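Local coordinates for protein Non-reducing end beta-L-arabinofuranosidase (Bacteroides thetaiotaomicron, PDB 5MQO) that probably hydrolyses glycosidic linkages in plant pectin, as an aceric acidase of glycoside hydrolase family GH127, at residues A[135-140]-A[217-222]; A[189-194]-A[222-227]; A[534-539]-A[575-580]. One frame throughout, in Å; residues are numbered along the deposited sequence.

Contact 1: residues A[135-140]-A[217-222]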
loop_
_atom_site.group_PDB
_atom_site.type_symbol
_atom_site.label_atom_id
_atom_site.label_comp_id
_atom_site.label_asym_id
_atom_site.label_seq_id
_atom_site.Cartn_x
_atom_site.Cartn_y
_atom_site.Cartn_z
ATOM N N LYS A 135 -29.130 0.181 15.939
ATOM C CA LYS A 135 -30.458 0.794 16.042
ATOM C C LYS A 135 -31.053 1.062 14.634
ATOM O O LYS A 135 -32.266 0.919 14.424
ATOM C CB LYS A 135 -30.377 2.084 16.886
ATOM C CG LYS A 135 -31.704 2.568 17.472
ATOM C CD LYS A 135 -31.546 3.845 18.304
ATOM C CE LYS A 135 -31.367 5.070 17.406
ATOM N NZ LYS A 135 -31.391 6.365 18.135
ATOM N N ALA A 136 -30.185 1.397 13.673
ATOM C CA ALA A 136 -30.585 1.733 12.305
ATOM C C ALA A 136 -30.802 0.571 11.317
ATOM O O ALA A 136 -31.332 0.788 10.231
ATOM C CB ALA A 136 -29.566 2.687 11.719
ATOM N N GLN A 137 -30.382 -0.640 11.651
ATOM C CA GLN A 137 -30.438 -1.751 10.687
ATOM C C GLN A 137 -31.816 -2.416 10.670
ATOM O O GLN A 137 -32.410 -2.594 11.726
ATOM C CB GLN A 137 -29.370 -2.783 11.054
ATOM C CG GLN A 137 -29.101 -3.829 9.987
ATOM C CD GLN A 137 -27.961 -4.756 10.354
ATOM O OE1 GLN A 137 -27.709 -5.003 11.519
ATOM N NE2 GLN A 137 -27.269 -5.276 9.352
ATOM N N ARG A 138 -32.321 -2.819 9.503
ATOM C CA ARG A 138 -33.557 -3.646 9.460
ATOM C C ARG A 138 -33.329 -5.120 9.902
ATOM O O ARG A 138 -32.224 -5.511 10.287
ATOM C CB ARG A 138 -34.198 -3.597 8.071
ATOM C CG ARG A 138 -34.526 -2.199 7.594
ATOM C CD ARG A 138 -35.537 -2.224 6.454
ATOM N NE ARG A 138 -35.180 -3.101 5.313
ATOM C CZ ARG A 138 -35.130 -2.735 4.025
ATOM N NH1 ARG A 138 -35.403 -1.489 3.617
ATOM N NH2 ARG A 138 -34.823 -3.646 3.120
ATOM N N ALA A 139 -34.379 -5.929 9.883
ATOM C CA ALA A 139 -34.235 -7.367 10.143
ATOM C C ALA A 139 -33.484 -8.052 8.997
ATOM O O ALA A 139 -32.635 -8.918 9.238
ATOM C CB ALA A 139 -35.601 -8.015 10.351
ATOM N N ASP A 140 -33.807 -7.651 7.759
ATOM C CA ASP A 140 -33.211 -8.233 6.556
ATOM C C ASP A 140 -31.757 -7.779 6.279
ATOM O O ASP A 140 -31.121 -8.280 5.335
ATOM C CB ASP A 140 -34.126 -8.053 5.317
ATOM C CG ASP A 140 -34.219 -6.598 4.803
ATOM O OD1 ASP A 140 -33.616 -5.662 5.375
ATOM O OD2 ASP A 140 -34.925 -6.391 3.788
ATOM N N ALA A 217 -22.796 -6.825 10.630
ATOM C CA ALA A 217 -22.138 -7.164 9.374
ATOM C C ALA A 217 -22.649 -8.482 8.692
ATOM O O ALA A 217 -22.931 -8.464 7.467
ATOM C CB ALA A 217 -20.629 -7.208 9.603
ATOM N N VAL A 218 -22.766 -9.587 9.456
ATOM C CA VAL A 218 -23.305 -10.865 8.924
ATOM C C VAL A 218 -24.694 -10.657 8.253
ATOM O O VAL A 218 -24.998 -11.249 7.207
ATOM C CB VAL A 218 -23.448 -11.981 10.030
ATOM C CG1 VAL A 218 -24.142 -13.256 9.509
ATOM C CG2 VAL A 218 -22.104 -12.351 10.628
ATOM N N LYS A 219 -25.532 -9.828 8.871
ATOM C CA LYS A 219 -26.825 -9.470 8.295
ATOM C C LYS A 219 -26.706 -8.663 7.004
ATOM O O LYS A 219 -27.429 -8.929 6.045
ATOM C CB LYS A 219 -27.665 -8.698 9.306
ATOM C CG LYS A 219 -28.146 -9.537 10.478
ATOM C CD LYS A 219 -29.050 -8.688 11.341
ATOM C CE LYS A 219 -29.599 -9.473 12.507
ATOM N NZ LYS A 219 -30.808 -8.775 13.020
ATOM N N ALA A 220 -25.797 -7.689 6.984
ATOM C CA ALA A 220 -25.543 -6.874 5.779
ATOM C C ALA A 220 -25.117 -7.751 4.608
ATOM O O ALA A 220 -25.558 -7.567 3.457
ATOM C CB ALA A 220 -24.474 -5.841 6.059
ATOM N N THR A 221 -24.255 -8.711 4.928
ATOM C CA THR A 221 -23.753 -9.668 3.962
ATOM C C THR A 221 -24.891 -10.500 3.376
ATOM O O THR A 221 -24.951 -10.688 2.148
ATOM C CB THR A 221 -22.694 -10.573 4.633
ATOM O OG1 THR A 221 -21.658 -9.760 5.205
ATOM C CG2 THR A 221 -22.100 -11.583 3.656
ATOM N N ASP A 222 -25.781 -10.997 4.243
ATOM C CA ASP A 222 -26.960 -11.793 3.791
ATOM C C ASP A 222 -27.858 -10.966 2.867
ATOM O O ASP A 222 -28.394 -11.465 1.865
ATOM C CB ASP A 222 -27.753 -12.346 4.978
ATOM C CG ASP A 222 -26.998 -13.459 5.732
ATOM O OD1 ASP A 222 -26.273 -14.257 5.105
ATOM O OD2 ASP A 222 -27.133 -13.564 6.970
#
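Q137 lies obliquely across the root of K219, where the chain leaving helix 120-136 passes the side of helix 212-230. The Q137 side chain runs extended, with CG anti to the backbone N (chi1 -167°), which carries the amide to the helix surface. CB and CG meet nothing in 217-222; contact begins at CD. CD comes within 4.1 Å of K219 CB, and OE1 lies 3.9 Å from K219 CD. NE2 goes deepest, packing 3.4 Å from K219 CB and 3.7 Å from A220 N without a hydrogen bond to either; its bonds go to the carbonyls of A216 and G141. With an alanine here, both carbonyls would probably lose this donor and a gap open beside K219 CB. The aliphatic part of K219 continues past the loop, CD resting 4.2 Å from A139 O. The loop is braced within itself: R138 grips D140 side-on, NE and NH2 each taking one carboxylate oxygen, and NH2 reaches D140 OD2 at 2.8 Å, on that oxygen's syn lone pair. Across the segments there is no hydrogen bond, so they cohere by van der Waals packing of amide against lysine methylenes, with the polar links just beyond.

Contact 2: residues A[189-194]-A[222-227]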
loop_
_atom_site.group_PDB
_atom_site.type_symbol
_atom_site.label_atom_id
_atom_site.label_comp_id
_atom_site.label_asym_id
_atom_site.label_seq_id
_atom_site.Cartn_x
_atom_site.Cartn_y
_atom_site.Cartn_z
ATOM N N PHE A 189 -30.198 1.929 -4.415
ATOM C CA PHE A 189 -28.877 1.480 -4.858
ATOM C C PHE A 189 -27.757 1.920 -3.900
ATOM O O PHE A 189 -26.613 2.163 -4.335
ATOM C CB PHE A 189 -28.596 1.973 -6.279
ATOM N N GLU A 190 -28.086 1.988 -2.600
ATOM C CA GLU A 190 -27.105 2.286 -1.533
ATOM C C GLU A 190 -26.685 1.022 -0.793
ATOM O O GLU A 190 -26.830 0.856 0.412
ATOM C CB GLU A 190 -27.600 3.411 -0.618
ATOM C CG GLU A 190 -27.714 4.756 -1.351
ATOM C CD GLU A 190 -26.399 5.235 -1.989
ATOM O OE1 GLU A 190 -25.857 6.259 -1.523
ATOM O OE2 GLU A 190 -25.901 4.601 -2.955
ATOM N N THR A 191 -26.098 0.171 -1.617
ATOM C CA THR A 191 -25.545 -1.100 -1.277
ATOM C C THR A 191 -24.009 -0.943 -1.127
ATOM O O THR A 191 -23.340 -1.875 -0.708
ATOM C CB THR A 191 -25.959 -2.089 -2.411
ATOM O OG1 THR A 191 -26.096 -3.419 -1.909
ATOM C CG2 THR A 191 -24.995 -2.073 -3.600
ATOM N N TYR A 192 -23.466 0.237 -1.452
ATOM C CA TYR A 192 -22.008 0.489 -1.469
ATOM C C TYR A 192 -21.475 0.603 -0.048
ATOM O O TYR A 192 -20.374 0.136 0.265
ATOM C CB TYR A 192 -21.647 1.817 -2.174
ATOM C CG TYR A 192 -22.156 2.046 -3.593
ATOM C CD1 TYR A 192 -21.362 1.734 -4.704
ATOM C CD2 TYR A 192 -23.411 2.641 -3.828
ATOM C CE1 TYR A 192 -21.809 1.969 -5.998
ATOM C CE2 TYR A 192 -23.865 2.878 -5.121
ATOM C CZ TYR A 192 -23.064 2.543 -6.198
ATOM O OH TYR A 192 -23.530 2.784 -7.465
ATOM N N ASN A 193 -22.249 1.293 0.786
ATOM C CA ASN A 193 -21.958 1.427 2.205
ATOM C C ASN A 193 -21.926 0.100 2.947
ATOM O O ASN A 193 -21.151 -0.057 3.876
ATOM C CB ASN A 193 -22.966 2.372 2.866
ATOM C CG ASN A 193 -22.653 3.833 2.590
ATOM O OD1 ASN A 193 -21.849 4.156 1.710
ATOM N ND2 ASN A 193 -23.270 4.726 3.359
ATOM N N LEU A 194 -22.755 -0.854 2.539
ATOM C CA LEU A 194 -22.764 -2.172 3.169
ATOM C C LEU A 194 -21.448 -2.907 3.094
ATOM O O LEU A 194 -21.067 -3.560 4.053
ATOM C CB LEU A 194 -23.867 -3.060 2.586
ATOM C CG LEU A 194 -25.297 -2.675 2.983
ATOM C CD1 LEU A 194 -26.202 -3.871 2.747
ATOM C CD2 LEU A 194 -25.436 -2.203 4.430
ATOM N N ASP A 222 -25.781 -10.997 4.243
ATOM C CA ASP A 222 -26.960 -11.793 3.791
ATOM C C ASP A 222 -27.858 -10.966 2.867
ATOM O O ASP A 222 -28.394 -11.465 1.865
ATOM C CB ASP A 222 -27.753 -12.346 4.978
ATOM C CG ASP A 222 -26.998 -13.459 5.732
ATOM O OD1 ASP A 222 -26.273 -14.257 5.105
ATOM O OD2 ASP A 222 -27.133 -13.564 6.970
ATOM N N PHE A 223 -27.980 -9.686 3.196
ATOM C CA PHE A 223 -28.717 -8.773 2.360
ATOM C C PHE A 223 -28.105 -8.633 0.948
ATOM O O PHE A 223 -28.832 -8.674 -0.035
ATOM C CB PHE A 223 -28.876 -7.406 3.028
ATOM C CG PHE A 223 -29.646 -6.459 2.187
ATOM C CD1 PHE A 223 -31.020 -6.610 2.062
ATOM C CD2 PHE A 223 -28.996 -5.493 1.428
ATOM C CE1 PHE A 223 -31.740 -5.790 1.214
ATOM C CE2 PHE A 223 -29.713 -4.668 0.593
ATOM C CZ PHE A 223 -31.092 -4.816 0.482
ATOM N N LEU A 224 -26.786 -8.466 0.853
ATOM C CA LEU A 224 -26.121 -8.477 -0.444
ATOM C C LEU A 224 -26.347 -9.786 -1.196
ATOM O O LEU A 224 -26.575 -9.751 -2.399
ATOM C CB LEU A 224 -24.621 -8.295 -0.317
ATOM C CG LEU A 224 -24.057 -7.023 0.277
ATOM C CD1 LEU A 224 -22.541 -7.050 0.119
ATOM C CD2 LEU A 224 -24.653 -5.804 -0.411
ATOM N N CYS A 225 -26.271 -10.936 -0.524
ATOM C CA CYS A 225 -26.504 -12.207 -1.232
ATOM C C CYS A 225 -27.894 -12.222 -1.874
ATOM O O CYS A 225 -28.068 -12.717 -2.984
ATOM C CB CYS A 225 -26.321 -13.425 -0.317
ATOM S SG CYS A 225 -24.703 -13.531 0.491
ATOM N N HIS A 226 -28.875 -11.661 -1.176
ATOM C CA HIS A 226 -30.223 -11.543 -1.704
ATOM C C HIS A 226 -30.237 -10.552 -2.864
ATOM O O HIS A 226 -30.822 -10.814 -3.913
ATOM C CB HIS A 226 -31.186 -11.104 -0.598
ATOM C CG HIS A 226 -32.616 -11.019 -1.033
ATOM N ND1 HIS A 226 -33.369 -12.139 -1.335
ATOM C CD2 HIS A 226 -33.431 -9.951 -1.223
ATOM C CE1 HIS A 226 -34.586 -11.764 -1.685
ATOM N NE2 HIS A 226 -34.651 -10.442 -1.626
ATOM N N PHE A 227 -29.582 -9.419 -2.672
ATOM C CA PHE A 227 -29.509 -8.390 -3.698
ATOM C C PHE A 227 -28.902 -8.866 -5.028
ATOM O O PHE A 227 -29.327 -8.416 -6.082
ATOM C CB PHE A 227 -28.714 -7.217 -3.161
ATOM C CG PHE A 227 -28.695 -6.034 -4.066
ATOM C CD1 PHE A 227 -27.791 -5.961 -5.116
ATOM C CD2 PHE A 227 -29.561 -4.970 -3.849
ATOM C CE1 PHE A 227 -27.764 -4.861 -5.941
ATOM C CE2 PHE A 227 -29.545 -3.862 -4.683
ATOM C CZ PHE A 227 -28.639 -3.806 -5.726
#
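L194 packs on F223 and L224, and T191 on L224, where two consecutive helices, 192-208 and 212-230, fold back on each other as an antiparallel helical hairpin, in a catalytic domain of the 6-hairpin clan, where an (alpha/alpha)6 barrel is expected. These four side chains make the tight part. T191 is buried, and its OG1 presses on L224 CD2 at 3.2 Å, a hydroxyl against a methyl, the two side chains meeting at a slant. L194 points at the opposing helix and places CD1 3.5 Å from F223 CD2; the two side chains cross at about a right angle, and the methyl reaches the ring obliquely. The same CD1 is 4.0 Å from L224 CD2, the leucines sliding past each other in opposite directions. F223 is brought round by a CG anti to its backbone N (chi1 -179°), and its ring also makes an edge-to-face contact with Y142, from the loop beyond helix 120-136. The loose side is that of F227 and F189. F189 is exposed and modelled only to CB. F227 is partly exposed and touches the opposite segment through T191; N238 touches both T191 and F227. T191 OG1 sits over the centre of one face of the F227 ring, 4.2 Å above the plane.

Contact 3: residues A[534-539]-A[575-580]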
loop_
_atom_site.group_PDB
_atom_site.type_symbol
_atom_site.label_atom_id
_atom_site.label_comp_id
_atom_site.label_asym_id
_atom_site.label_seq_id
_atom_site.Cartn_x
_atom_site.Cartn_y
_atom_site.Cartn_z
ATOM N N ARG A 534 13.359 -11.601 5.075
ATOM C CA ARG A 534 13.321 -11.173 3.681
ATOM C C ARG A 534 14.613 -10.417 3.376
ATOM O O ARG A 534 15.050 -9.597 4.171
ATOM C CB ARG A 534 12.083 -10.315 3.402
ATOM C CG ARG A 534 11.927 -9.902 1.948
ATOM C CD ARG A 534 10.589 -9.252 1.709
ATOM N NE ARG A 534 10.590 -7.942 2.308
ATOM C CZ ARG A 534 11.093 -6.843 1.748
ATOM N NH1 ARG A 534 11.038 -5.679 2.413
ATOM N NH2 ARG A 534 11.636 -6.886 0.527
ATOM N N ILE A 535 15.251 -10.757 2.266
ATOM C CA ILE A 535 16.292 -9.918 1.676
ATOM C C ILE A 535 15.671 -9.028 0.589
ATOM O O ILE A 535 15.279 -9.551 -0.455
ATOM C CB ILE A 535 17.396 -10.761 1.026
ATOM C CG1 ILE A 535 17.896 -11.845 1.999
ATOM C CG2 ILE A 535 18.507 -9.838 0.530
ATOM C CD1 ILE A 535 18.153 -11.355 3.414
ATOM N N PRO A 536 15.572 -7.691 0.836
ATOM C CA PRO A 536 15.054 -6.752 -0.181
ATOM C C PRO A 536 15.707 -6.826 -1.560
ATOM O O PRO A 536 16.896 -7.106 -1.668
ATOM C CB PRO A 536 15.292 -5.373 0.448
ATOM C CG PRO A 536 15.150 -5.625 1.903
ATOM C CD PRO A 536 15.673 -7.025 2.151
ATOM N N GLU A 537 14.887 -6.586 -2.585
ATOM C CA GLU A 537 15.297 -6.585 -3.985
ATOM C C GLU A 537 16.386 -5.558 -4.168
ATOM O O GLU A 537 17.361 -5.811 -4.855
ATOM C CB GLU A 537 14.108 -6.271 -4.907
ATOM C CG GLU A 537 14.386 -6.581 -6.379
ATOM C CD GLU A 537 13.280 -6.174 -7.345
ATOM O OE1 GLU A 537 12.322 -5.486 -6.942
ATOM O OE2 GLU A 537 13.370 -6.542 -8.532
ATOM N N TRP A 538 16.242 -4.418 -3.510
ATOM C CA TRP A 538 17.303 -3.401 -3.507
ATOM C C TRP A 538 18.649 -3.774 -2.854
ATOM O O TRP A 538 19.620 -3.054 -3.058
ATOM C CB TRP A 538 16.795 -2.075 -2.914
ATOM C CG TRP A 538 16.215 -2.144 -1.562
ATOM C CD1 TRP A 538 14.901 -2.187 -1.260
ATOM C CD2 TRP A 538 16.916 -2.134 -0.308
ATOM N NE1 TRP A 538 14.719 -2.210 0.101
ATOM C CE2 TRP A 538 15.942 -2.192 0.714
ATOM C CE3 TRP A 538 18.272 -2.088 0.055
ATOM C CZ2 TRP A 538 16.276 -2.210 2.087
ATOM C CZ3 TRP A 538 18.607 -2.117 1.424
ATOM C CH2 TRP A 538 17.609 -2.176 2.419
ATOM N N CYS A 539 18.716 -4.861 -2.079
ATOM C CA CYS A 539 19.898 -5.170 -1.241
ATOM C C CYS A 539 20.927 -6.122 -1.879
ATOM O O CYS A 539 20.656 -7.341 -2.050
ATOM C CB CYS A 539 19.466 -5.764 0.103
ATOM S SG CYS A 539 20.851 -6.132 1.213
ATOM N N LEU A 575 20.289 -9.286 11.406
ATOM C CA LEU A 575 20.439 -9.071 9.977
ATOM C C LEU A 575 21.172 -7.774 9.798
ATOM O O LEU A 575 20.762 -6.771 10.379
ATOM C CB LEU A 575 19.062 -8.962 9.353
ATOM C CG LEU A 575 18.997 -8.739 7.845
ATOM C CD1 LEU A 575 19.628 -9.888 7.069
ATOM C CD2 LEU A 575 17.553 -8.541 7.418
ATOM N N VAL A 576 22.268 -7.795 9.038
ATOM C CA VAL A 576 22.923 -6.556 8.594
ATOM C C VAL A 576 22.784 -6.445 7.085
ATOM O O VAL A 576 23.398 -7.208 6.364
ATOM C CB VAL A 576 24.429 -6.508 8.961
ATOM C CG1 VAL A 576 25.070 -5.184 8.526
ATOM C CG2 VAL A 576 24.625 -6.720 10.449
ATOM N N MET A 577 21.955 -5.512 6.627
ATOM C CA MET A 577 21.774 -5.218 5.187
ATOM C C MET A 577 22.605 -4.004 4.865
ATOM O O MET A 577 22.528 -3.025 5.578
ATOM C CB MET A 577 20.298 -4.910 4.850
ATOM C CG MET A 577 19.347 -6.105 4.975
ATOM S SD MET A 577 17.562 -5.743 5.126
ATOM C CE MET A 577 17.474 -5.134 6.799
ATOM N N ASP A 578 23.427 -4.069 3.828
ATOM C CA ASP A 578 24.063 -2.859 3.320
ATOM C C ASP A 578 22.984 -2.004 2.727
ATOM O O ASP A 578 22.135 -2.495 1.998
ATOM C CB ASP A 578 25.073 -3.151 2.224
ATOM C CG ASP A 578 26.414 -3.584 2.763
ATOM O OD1 ASP A 578 26.543 -3.885 3.991
ATOM O OD2 ASP A 578 27.344 -3.626 1.924
ATOM N N MET A 579 23.035 -0.721 3.024
ATOM C CA MET A 579 22.027 0.201 2.578
ATOM C C MET A 579 22.687 1.425 1.961
ATOM O O MET A 579 22.564 2.535 2.452
ATOM C CB MET A 579 21.132 0.556 3.755
ATOM C CG MET A 579 19.896 1.300 3.317
ATOM S SD MET A 579 18.913 1.877 4.680
ATOM C CE MET A 579 18.061 0.373 5.084
ATOM N N PRO A 580 23.398 1.232 0.862
ATOM C CA PRO A 580 24.011 2.384 0.181
ATOM C C PRO A 580 22.999 3.231 -0.578
ATOM O O PRO A 580 21.835 2.862 -0.672
ATOM C CB PRO A 580 24.935 1.725 -0.828
ATOM C CG PRO A 580 24.189 0.477 -1.216
ATOM C CD PRO A 580 23.537 -0.008 0.076
#
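W538 turns the rim of its six-membered ring toward residues 577-579, where strand 572-577 gives way to loop. With CG set between the backbone N and the carbonyl carbon (chi1 56°), the indole lies back over its own turn, P536 CB against one face, and sends CZ3 and CH2 outward. D578 O meets the ring at its edge, in plane, 3.6 Å from CZ3. M579 crosses the indole obliquely, its chain bent at chi3 to put CE 3.7 Å from CH2. M577 makes a Met-aromatic contact: SD stands 5.4 Å from the centroid of the six-membered ring, 50° off its normal. That sulfur packs more closely on P536, 3.7 Å from CD, the two side chains at about a right angle. The contact joins two facing sheets of the GH127 middle domain, a beta-sandwich arrangement, with strand 529-535 in one and strand 572-577 in the other; a type I turn, P536 to C539, follows the first. C539 SG lies 3.9 Å from M577 CB. Between the sheets, I535 CD1 and L575 CD1 also touch, at 4.2 Å. On the far side of P536, R534 forms salt bridges with E406 and E409 of helix 402-416, in the catalytic domain.

Contacts 1 and 2 are neighbours, their centres 9 Å apart, and both use helix 212-230; D222 belongs to both, and D140 O packs on F223 CB to join them. Their segments interleave along the chain, so 135-140 and 189-194 approach successive stretches of one helix within the catalytic domain, the first at the surface and the second more buried. Contact 3 follows later in sequence, on the opposite side of the chain's centre. Its centre is 48 Å from that of contact 1 and 46 Å from that of contact 2. Contacts 1 and 2 thus pack the loop after helix 120-136 and the start of helix 192-208 onto helix 212-230, far from the chain's centre, while contact 3 joins two sheets of the separate middle domain.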